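Ribonuclease (Chelonia mydas, PDB 2ZPO) probably cleaves single- and double-stranded RNA on the 3' side of pyrimidine nucleotides, as a secreted endonuclease of the pancreatic ribonuclease family. Local coordinates at residues 68-74 with 101-107. Sequence-based numbering, arbitrary orientation.
With GOL (glycerol), chain G.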
# COMPACT_ATOMS: atom_id res chain seq x y z
N ASN A 68 -15.21 -8.26 5.14
CA ASN A 68 -14.33 -7.55 6.08
C ASN A 68 -13.70 -6.28 5.49
O ASN A 68 -12.74 -5.74 6.08
CB ASN A 68 -13.25 -8.44 6.71
CG ASN A 68 -12.16 -8.88 5.74
OD1 ASN A 68 -11.16 -9.46 6.19
ND2 ASN A 68 -12.32 -8.62 4.45
N LEU A 69 -14.24 -5.84 4.35
CA LEU A 69 -13.69 -4.72 3.59
C LEU A 69 -14.34 -3.44 4.10
O LEU A 69 -15.49 -3.44 4.53
CB LEU A 69 -14.00 -4.88 2.11
CG LEU A 69 -13.35 -6.09 1.44
CD1 LEU A 69 -13.69 -6.14 -0.03
CD2 LEU A 69 -11.85 -6.12 1.63
N ARG A 70 -13.57 -2.35 4.07
CA ARG A 70 -14.08 -1.06 4.52
C ARG A 70 -13.55 -0.05 3.55
O ARG A 70 -12.40 -0.16 3.12
CB ARG A 70 -13.51 -0.68 5.88
CG ARG A 70 -13.55 -1.76 6.97
CD ARG A 70 -14.74 -1.60 7.81
NE ARG A 70 -14.84 -0.30 8.49
CZ ARG A 70 -15.93 0.05 9.16
NH1 ARG A 70 -16.97 -0.80 9.22
NH2 ARG A 70 -16.02 1.24 9.76
N ASP A 71 -14.36 0.96 3.27
CA ASP A 71 -13.94 2.08 2.43
C ASP A 71 -13.65 3.30 3.29
O ASP A 71 -14.43 3.64 4.20
CB ASP A 71 -15.07 2.41 1.46
CG ASP A 71 -15.27 1.36 0.41
OD1 ASP A 71 -14.36 0.52 0.25
OD2 ASP A 71 -16.33 1.37 -0.26
N SER A 72 -12.53 3.96 3.02
CA SER A 72 -12.16 5.17 3.80
C SER A 72 -13.05 6.35 3.51
O SER A 72 -13.52 6.53 2.40
CB SER A 72 -10.72 5.58 3.51
OG SER A 72 -10.54 6.00 2.18
N THR A 73 -13.26 7.17 4.54
CA THR A 73 -14.00 8.40 4.34
C THR A 73 -13.11 9.37 3.56
O THR A 73 -13.54 9.97 2.57
CB THR A 73 -14.43 8.99 5.67
OG1 THR A 73 -15.34 8.07 6.28
CG2 THR A 73 -15.12 10.37 5.49
N ALA A 74 -11.87 9.48 4.03
CA ALA A 74 -10.88 10.37 3.42
C ALA A 74 -10.27 9.84 2.11
O ALA A 74 -10.15 8.62 1.90
CB ALA A 74 -9.77 10.67 4.44
N GLN A 101 -6.89 9.41 -3.63
CA GLN A 101 -8.06 8.55 -3.80
C GLN A 101 -8.47 7.98 -2.45
O GLN A 101 -7.60 7.77 -1.59
CB GLN A 101 -7.72 7.39 -4.72
CG GLN A 101 -7.42 7.79 -6.18
CD GLN A 101 -7.30 6.57 -7.05
OE1 GLN A 101 -8.30 6.02 -7.51
NE2 GLN A 101 -6.07 6.11 -7.23
N ARG A 102 -9.77 7.76 -2.28
CA ARG A 102 -10.23 6.92 -1.17
C ARG A 102 -9.74 5.50 -1.41
O ARG A 102 -9.43 5.09 -2.54
CB ARG A 102 -11.77 6.95 -1.01
CG ARG A 102 -12.32 8.37 -0.70
CD ARG A 102 -13.84 8.45 -0.87
NE ARG A 102 -14.55 7.49 -0.05
CZ ARG A 102 -15.43 6.58 -0.48
NH1 ARG A 102 -15.76 6.49 -1.76
NH2 ARG A 102 -16.00 5.77 0.40
N ILE A 103 -9.65 4.73 -0.33
CA ILE A 103 -9.14 3.37 -0.42
C ILE A 103 -10.06 2.36 0.27
O ILE A 103 -10.80 2.71 1.20
CB ILE A 103 -7.68 3.22 0.16
CG1 ILE A 103 -7.62 3.57 1.65
CG2 ILE A 103 -6.70 4.08 -0.67
CD1 ILE A 103 -6.28 3.27 2.34
N ARG A 104 -9.94 1.10 -0.19
CA ARG A 104 -10.71 -0.02 0.35
C ARG A 104 -9.69 -0.98 0.92
O ARG A 104 -8.77 -1.41 0.20
CB ARG A 104 -11.53 -0.71 -0.77
CG ARG A 104 -12.31 -1.93 -0.29
CD ARG A 104 -13.27 -2.45 -1.32
NE ARG A 104 -14.37 -1.51 -1.49
CZ ARG A 104 -15.31 -1.61 -2.41
NH1 ARG A 104 -15.29 -2.65 -3.25
NH2 ARG A 104 -16.26 -0.69 -2.47
N ILE A 105 -9.79 -1.22 2.21
CA ILE A 105 -8.87 -2.14 2.89
C ILE A 105 -9.67 -3.29 3.57
O ILE A 105 -10.87 -3.19 3.71
CB ILE A 105 -7.94 -1.40 3.93
CG1 ILE A 105 -8.76 -0.79 5.08
CG2 ILE A 105 -7.11 -0.33 3.21
CD1 ILE A 105 -7.87 -0.16 6.19
N ALA A 106 -8.98 -4.36 3.94
CA ALA A 106 -9.58 -5.40 4.79
C ALA A 106 -9.15 -5.15 6.21
O ALA A 106 -7.96 -4.93 6.48
CB ALA A 106 -9.12 -6.78 4.36
N CYS A 107 -10.13 -5.17 7.12
CA CYS A 107 -9.85 -5.06 8.54
C CYS A 107 -10.14 -6.37 9.29
O CYS A 107 -10.95 -7.22 8.86
CB CYS A 107 -10.62 -3.90 9.17
SG CYS A 107 -10.27 -2.26 8.43
C1 GOL G . -19.60 3.37 -2.80
O1 GOL G . -19.80 2.58 -3.96
C2 GOL G . -18.24 4.06 -2.78
O2 GOL G . -17.56 3.96 -4.01
C3 GOL G . -17.37 3.44 -1.70
O3 GOL G . -18.05 3.40 -0.46
O HOH W 1 -10.86 -9.89 8.70
O HOH W 2 -16.51 5.31 3.20
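Asp71 and Arg104 face each other as a non-hydrogen-bonded antiparallel pair, their side chains running alongside one another in the same direction. Carboxylate and guanidinium planes differ by only 9°, and Arg104 NE reaches the syn lone pair of Asp71 OD1 at 2.7 Å with an almost straight N-H, an in-plane salt bridge. Arg104 keeps CG anti to its backbone N (chi1 178°) and bends at chi3, which sets NE beside the carboxylate; Leu69 CD1 lies 3.9 Å from Arg104 CD on the same face.

At the corner the chain turns at Thr73 and Ala74, side chains supplement the backbone pairing, in which Ser72 N still donates to Ile103 O. Ser72 OG accepts from Ile103 N at 3.0 Å and donates to Ala74 O at 2.7 Å, in the carbonyl plane, so one hydroxyl ties the turn to the strand. Arg102, bent at chi3, brings NE to Ser72 O at 2.8 Å, the oxygen tilted 22° from the guanidinium plane, while NH2 holds a water that also donates to Asp71 O. Replacing Arg102 by an alanine removes both donors, and the corner would probably be less firmly fixed.

On the opposite face Arg70 CG packs 3.6 Å from Cys107 SG, which is disulfide-bonded to Cys58, and Arg70 NE donates a hydrogen bond to Ile57 O. The pairing joins strands 69-83 and 94-108 of the ribonuclease sheet, with strand 111-118 flanking 94-108 and strand 62-64 bordering 69-83.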